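PDB 3ZID: tubulin-like protein CetZ from Methanosaeta thermophila, which binds GTP and GDP as a GTPase of the tubulin/FtsZ superfamily and is probably involved in controlling cell shape. Local coordinates for residues I106-S111 with S119-M124; L123-L128 with V166-M171. All coordinates share one frame; numbering follows the deposited sequence.

Overall arrangement
Strand 105-111 lies inside the parallel sheet of the GTPase domain, between strands 3-9 and 136-143. After a short turn that carries GTP-binding residues, helix 117-131 doubles back over the sheet, and contact 1 closes this tight loop within the beta-alpha-beta unit that ends with strand 136-143. The chain runs on through strand 136-143 and helix 150-165; contact 2 then closes a wider loop, where the segment after that helix returns to residues 123-128. The two loops follow one another, overlapping only at L123 and M124. They also touch directly, V108 meeting I125 and P122 meeting V166, so the two contacts adjoin along helix 117-131.

Contact 1 (I106-S111 with S119-M124); sequences IFVMTS and SFSPLM. With GDP (guanosine-5'-diphosphate), chain C.
Strand 106-111 and helix 119-124 draw nearest at V108 and S121, whose CA atoms lie 6.8 Å apart; the helix has a kink at P122, whose nitrogen makes no bond to the preceding turn. V108 and T110, alternate residues on one face of the strand, direct their CB atoms at the helix, and S121, on the helix, directs its side chain at both of them. With S121 OG placed anti to the carbonyl carbon (chi1 -63°), the hydroxyl lies 3.3 Å from T110 CG2 and 3.7 Å from V108 CG1. S121 CB also packs on T110 CG2, at 3.6 Å. The T110 hydroxyl turns along its own strand instead: OG1 donates to S111 O at 2.6 Å, tilted 22° from the carbonyl plane. On the strand's other face, S111 OG donates to GDP O5' at 2.7 Å, in a GTP-binding site that also includes G115, T116 and G117. Across the interface the S121 hydroxyl faces carbon atoms of T110 and V108, while its hydrogen bond goes to G117 O one turn back. The small S121 side chain probably helps the helix lie close to the strand that carries the nucleotide-binding S111.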
loop_
_atom_site.group_PDB
_atom_site.type_symbol
_atom_site.label_atom_id
_atom_site.label_comp_id
_atom_site.label_asym_id
_atom_site.label_seq_id
_atom_site.Cartn_x
_atom_site.Cartn_y
_atom_site.Cartn_z
ATOM N N ILE A 106 -11.557 6.206 -4.168
ATOM C CA ILE A 106 -11.075 4.997 -4.825
ATOM C C ILE A 106 -9.771 4.546 -4.204
ATOM O O ILE A 106 -8.815 5.319 -4.107
ATOM C CB ILE A 106 -10.900 5.212 -6.375
ATOM C CG1 ILE A 106 -12.196 5.765 -7.004
ATOM C CG2 ILE A 106 -10.482 3.917 -7.063
ATOM C CD1 ILE A 106 -12.109 6.056 -8.536
ATOM N N PHE A 107 -9.745 3.300 -3.758
ATOM C CA PHE A 107 -8.508 2.684 -3.298
ATOM C C PHE A 107 -7.978 1.745 -4.347
ATOM O O PHE A 107 -8.707 0.887 -4.834
ATOM C CB PHE A 107 -8.721 1.943 -1.980
ATOM C CG PHE A 107 -9.042 2.861 -0.823
ATOM C CD1 PHE A 107 -8.049 3.639 -0.239
ATOM C CD2 PHE A 107 -10.342 2.967 -0.337
ATOM C CE1 PHE A 107 -8.328 4.500 0.845
ATOM C CE2 PHE A 107 -10.639 3.805 0.751
ATOM C CZ PHE A 107 -9.639 4.589 1.331
ATOM N N VAL A 108 -6.710 1.937 -4.710
ATOM C CA VAL A 108 -6.015 1.036 -5.636
ATOM C C VAL A 108 -4.919 0.300 -4.882
ATOM O O VAL A 108 -3.913 0.880 -4.483
ATOM C CB VAL A 108 -5.426 1.778 -6.845
ATOM C CG1 VAL A 108 -4.767 0.793 -7.799
ATOM C CG2 VAL A 108 -6.536 2.538 -7.576
ATOM N N MET A 109 -5.152 -0.984 -4.674
ATOM C CA MET A 109 -4.309 -1.790 -3.824
ATOM C C MET A 109 -3.478 -2.751 -4.633
ATOM O O MET A 109 -4.003 -3.523 -5.429
ATOM C CB MET A 109 -5.182 -2.537 -2.839
ATOM C CG MET A 109 -6.212 -1.618 -2.205
ATOM S SD MET A 109 -7.271 -2.553 -1.108
ATOM C CE MET A 109 -7.942 -3.737 -2.249
ATOM N N THR A 110 -2.171 -2.692 -4.407
ATOM C CA THR A 110 -1.222 -3.490 -5.149
ATOM C C THR A 110 0.113 -3.569 -4.402
ATOM O O THR A 110 0.442 -2.696 -3.586
ATOM C CB THR A 110 -0.974 -2.876 -6.564
ATOM O OG1 THR A 110 0.022 -3.643 -7.237
ATOM C CG2 THR A 110 -0.451 -1.454 -6.454
ATOM N N SER A 111 0.902 -4.602 -4.704
ATOM C CA SER A 111 2.327 -4.556 -4.381
ATOM C C SER A 111 3.046 -3.752 -5.463
ATOM O O SER A 111 2.560 -3.625 -6.592
ATOM C CB SER A 111 2.936 -5.962 -4.295
ATOM O OG SER A 111 3.042 -6.566 -5.568
ATOM N N SER A 119 2.453 -2.519 -12.450
ATOM C CA SER A 119 2.410 -1.842 -13.751
ATOM C C SER A 119 1.021 -1.335 -14.106
ATOM O O SER A 119 0.865 -0.212 -14.584
ATOM C CB SER A 119 2.947 -2.742 -14.874
ATOM O OG SER A 119 2.218 -3.950 -14.980
ATOM N N PHE A 120 0.013 -2.167 -13.874
ATOM C CA PHE A 120 -1.378 -1.782 -14.104
ATOM C C PHE A 120 -1.757 -0.565 -13.272
ATOM O O PHE A 120 -2.461 0.322 -13.733
ATOM C CB PHE A 120 -2.320 -2.906 -13.668
ATOM C CG PHE A 120 -2.557 -3.972 -14.699
ATOM C CD1 PHE A 120 -1.519 -4.465 -15.488
ATOM C CD2 PHE A 120 -3.832 -4.514 -14.846
ATOM C CE1 PHE A 120 -1.761 -5.466 -16.429
ATOM C CE2 PHE A 120 -4.093 -5.508 -15.772
ATOM C CZ PHE A 120 -3.048 -5.991 -16.576
ATOM N N SER A 121 -1.339 -0.562 -12.015
ATOM C CA SER A 121 -1.911 0.370 -11.049
ATOM C C SER A 121 -1.651 1.843 -11.361
ATOM O O SER A 121 -2.582 2.641 -11.361
ATOM C CB SER A 121 -1.534 -0.007 -9.610
ATOM O OG SER A 121 -2.077 -1.281 -9.279
ATOM N N PRO A 122 -0.391 2.211 -11.641
ATOM C CA PRO A 122 -0.181 3.610 -12.024
ATOM C C PRO A 122 -0.906 3.959 -13.308
ATOM O O PRO A 122 -1.385 5.090 -13.422
ATOM C CB PRO A 122 1.329 3.701 -12.222
ATOM C CG PRO A 122 1.880 2.591 -11.368
ATOM C CD PRO A 122 0.883 1.492 -11.451
ATOM N N LEU A 123 -0.986 3.014 -14.248
ATOM C CA LEU A 123 -1.684 3.255 -15.513
ATOM C C LEU A 123 -3.161 3.450 -15.286
ATOM O O LEU A 123 -3.784 4.349 -15.868
ATOM C CB LEU A 123 -1.476 2.096 -16.502
ATOM C CG LEU A 123 -0.025 1.886 -16.929
ATOM C CD1 LEU A 123 0.199 0.784 -17.995
ATOM C CD2 LEU A 123 0.431 3.181 -17.426
ATOM N N MET A 124 -3.715 2.601 -14.424
ATOM C CA MET A 124 -5.137 2.626 -14.108
ATOM C C MET A 124 -5.503 3.903 -13.356
ATOM O O MET A 124 -6.571 4.473 -13.553
ATOM C CB MET A 124 -5.502 1.396 -13.274
ATOM C CG MET A 124 -6.981 1.010 -13.339
ATOM S SD MET A 124 -7.315 -0.513 -12.428
ATOM C CE MET A 124 -5.888 -1.473 -12.889
HETATM P PB GDP C . 1.766 -9.606 -9.347
HETATM O O1B GDP C . 1.315 -8.161 -9.214
HETATM O O2B GDP C . 0.571 -10.532 -9.238
HETATM O O3B GDP C . 2.445 -9.770 -10.696
HETATM O O3A GDP C . 2.866 -9.932 -8.226
HETATM P PA GDP C . 2.548 -9.905 -6.652
HETATM O O1A GDP C . 2.533 -11.285 -6.092
HETATM O O2A GDP C . 1.300 -9.126 -6.299
HETATM O "O5'" GDP C . 3.807 -9.068 -6.157
HETATM C "C5'" GDP C . 4.810 -9.721 -5.395
HETATM C "C4'" GDP C . 5.110 -8.848 -4.185
HETATM O "O4'" GDP C . 3.935 -8.802 -3.373
HETATM C "C3'" GDP C . 6.192 -9.499 -3.367
HETATM O "O3'" GDP C . 6.849 -8.451 -2.658
HETATM C "C2'" GDP C . 5.405 -10.365 -2.422
HETATM O "O2'" GDP C . 6.144 -10.560 -1.222
HETATM C "C1'" GDP C . 4.181 -9.512 -2.155
HETATM N N9 GDP C . 2.948 -10.254 -1.889
HETATM C C8 GDP C . 2.398 -11.227 -2.642
HETATM N N7 GDP C . 1.220 -11.629 -2.106
HETATM C C5 GDP C . 1.022 -10.894 -0.992
HETATM C C6 GDP C . -0.020 -10.788 0.033
HETATM O O6 GDP C . -1.007 -11.534 -0.001
HETATM N N1 GDP C . 0.144 -9.890 1.002
HETATM C C2 GDP C . 1.213 -9.087 1.070
HETATM N N2 GDP C . 1.293 -8.215 2.098
HETATM N N3 GDP C . 2.223 -9.110 0.166
HETATM C C4 GDP C . 2.159 -9.978 -0.867
#

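Contact 2 (L123-L128 with V166-M171); sequences LMIHEL and VEADGM
V166 points its side chain at helix 123-128 from the loop that follows helix 150-165, and its two methyl groups go to different residues, CG1 to I125 and CG2 to H126. From CB, the CG1 branch stands between the backbone N and the carbonyl carbon (chi1 79°) and reaches I125 CG2 at 3.8 Å, the two side chains crossing at about a right angle. The CG2 branch, anti to the backbone N, presses instead on the backbone of the helix: it lies 3.5 Å from H126 CA and equally near H126 N. H126 CB is also 3.5 Å from V166 CG2, and the same methyl sits at the edge of the imidazole, near its plane. I125 CG2 has a second apolar neighbour in A168 CB, at 4.1 Å, so this one methyl touches both V166 and A168.

Polar contact is made through water. A water molecule in the plane of the H126 ring, at its edge, is hydrogen-bonded to H126 ND1 at 2.7 Å and donates to V166 O at 3.0 Å. The carbonyl of V166 also accepts a hydrogen bond from K129, one turn further along the helix, which links the start of the loop directly to the helix, beside the bridging water. E167, with positive phi, marks where the chain leaves helical geometry.

I125 and A168 both rest on P139 of strand 136-143, and I125 touches M163 of helix 150-165 as well. The apolar part of the contact thus runs inward to the parallel sheet, whereas exposed H126 occupies its outer margin, and the loop carries the chain from helix 150-165, past helix 117-131, to strand 172-175.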
loop_
_atom_site.group_PDB
_atom_site.type_symbol
_atom_site.label_atom_id
_atom_site.label_comp_id
_atom_site.label_asym_id
_atom_site.label_seq_id
_atom_site.Cartn_x
_atom_site.Cartn_y
_atom_site.Cartn_z
ATOM N N LEU A 123 -0.986 3.014 -14.248
ATOM C CA LEU A 123 -1.684 3.255 -15.513
ATOM C C LEU A 123 -3.161 3.450 -15.286
ATOM O O LEU A 123 -3.784 4.349 -15.868
ATOM C CB LEU A 123 -1.476 2.096 -16.502
ATOM C CG LEU A 123 -0.025 1.886 -16.929
ATOM C CD1 LEU A 123 0.199 0.784 -17.995
ATOM C CD2 LEU A 123 0.431 3.181 -17.426
ATOM N N MET A 124 -3.715 2.601 -14.424
ATOM C CA MET A 124 -5.137 2.626 -14.108
ATOM C C MET A 124 -5.503 3.903 -13.356
ATOM O O MET A 124 -6.571 4.473 -13.553
ATOM C CB MET A 124 -5.502 1.396 -13.274
ATOM C CG MET A 124 -6.981 1.010 -13.339
ATOM S SD MET A 124 -7.315 -0.513 -12.428
ATOM C CE MET A 124 -5.888 -1.473 -12.889
ATOM N N ILE A 125 -4.618 4.355 -12.485
ATOM C CA ILE A 125 -4.901 5.570 -11.728
ATOM C C ILE A 125 -4.944 6.764 -12.688
ATOM O O ILE A 125 -5.822 7.633 -12.588
ATOM C CB ILE A 125 -3.861 5.780 -10.611
ATOM C CG1 ILE A 125 -4.066 4.728 -9.521
ATOM C CG2 ILE A 125 -3.929 7.195 -10.053
ATOM C CD1 ILE A 125 -2.874 4.572 -8.592
ATOM N N HIS A 126 -4.014 6.787 -13.636
ATOM C CA HIS A 126 -3.993 7.858 -14.616
ATOM C C HIS A 126 -5.342 7.978 -15.305
ATOM O O HIS A 126 -5.903 9.066 -15.435
ATOM C CB HIS A 126 -2.913 7.612 -15.680
ATOM C CG HIS A 126 -2.820 8.716 -16.695
ATOM N ND1 HIS A 126 -2.472 10.008 -16.357
ATOM C CD2 HIS A 126 -3.114 8.739 -18.016
ATOM C CE1 HIS A 126 -2.507 10.767 -17.438
ATOM N NE2 HIS A 126 -2.889 10.021 -18.457
ATOM N N GLU A 127 -5.853 6.846 -15.762
ATOM C CA GLU A 127 -7.119 6.833 -16.466
ATOM C C GLU A 127 -8.288 7.194 -15.555
ATOM O O GLU A 127 -9.192 7.926 -15.950
ATOM C CB GLU A 127 -7.329 5.469 -17.121
ATOM C CG GLU A 127 -6.369 5.207 -18.271
ATOM C CD GLU A 127 -6.446 6.302 -19.334
ATOM O OE1 GLU A 127 -7.578 6.726 -19.684
ATOM O OE2 GLU A 127 -5.380 6.745 -19.812
ATOM N N LEU A 128 -8.240 6.711 -14.319
ATOM C CA LEU A 128 -9.305 6.973 -13.347
ATOM C C LEU A 128 -9.433 8.457 -12.997
ATOM O O LEU A 128 -10.553 8.977 -12.835
ATOM C CB LEU A 128 -9.089 6.144 -12.066
ATOM C CG LEU A 128 -9.311 4.634 -12.207
ATOM C CD1 LEU A 128 -8.848 3.894 -10.963
ATOM C CD2 LEU A 128 -10.771 4.316 -12.529
ATOM N N VAL A 166 2.079 9.981 -11.279
ATOM C CA VAL A 166 0.705 9.989 -11.761
ATOM C C VAL A 166 -0.193 10.908 -10.908
ATOM O O VAL A 166 -1.355 11.152 -11.245
ATOM C CB VAL A 166 0.146 8.548 -11.839
ATOM C CG1 VAL A 166 -0.266 8.064 -10.458
ATOM C CG2 VAL A 166 -1.006 8.466 -12.816
ATOM N N GLU A 167 0.379 11.447 -9.833
ATOM C CA GLU A 167 -0.265 12.462 -8.997
ATOM C C GLU A 167 -1.611 12.022 -8.417
ATOM O O GLU A 167 -2.620 12.718 -8.530
ATOM C CB GLU A 167 -0.447 13.767 -9.781
ATOM C CG GLU A 167 0.826 14.581 -9.947
ATOM C CD GLU A 167 0.616 15.842 -10.773
ATOM O OE1 GLU A 167 -0.428 15.945 -11.460
ATOM O OE2 GLU A 167 1.499 16.729 -10.735
ATOM N N ALA A 168 -1.601 10.879 -7.752
ATOM C CA ALA A 168 -2.749 10.426 -6.991
ATOM C C ALA A 168 -2.863 11.263 -5.722
ATOM O O ALA A 168 -2.045 12.139 -5.492
ATOM C CB ALA A 168 -2.596 8.970 -6.654
ATOM N N ASP A 169 -3.866 10.994 -4.890
ATOM C CA ASP A 169 -3.976 11.688 -3.617
ATOM C C ASP A 169 -3.201 10.960 -2.532
ATOM O O ASP A 169 -3.769 10.278 -1.681
ATOM C CB ASP A 169 -5.443 11.856 -3.223
ATOM C CG ASP A 169 -6.236 12.579 -4.284
ATOM O OD1 ASP A 169 -6.035 13.806 -4.436
ATOM O OD2 ASP A 169 -7.024 11.921 -4.994
ATOM N N GLY A 170 -1.884 11.063 -2.580
ATOM C CA GLY A 170 -1.104 10.455 -1.528
ATOM C C GLY A 170 -0.943 8.988 -1.828
ATOM O O GLY A 170 -1.327 8.499 -2.888
ATOM N N MET A 171 -0.354 8.284 -0.890
ATOM C CA MET A 171 -0.111 6.882 -1.073
ATOM C C MET A 171 0.052 6.280 0.298
ATOM O O MET A 171 0.751 6.836 1.152
ATOM C CB MET A 171 1.142 6.703 -1.936
ATOM C CG MET A 171 1.867 5.413 -1.772
ATOM S SD MET A 171 2.922 5.074 -3.193
ATOM C CE MET A 171 3.623 6.674 -3.534
HETATM O O HOH W 1 -2.010 11.555 -14.161
#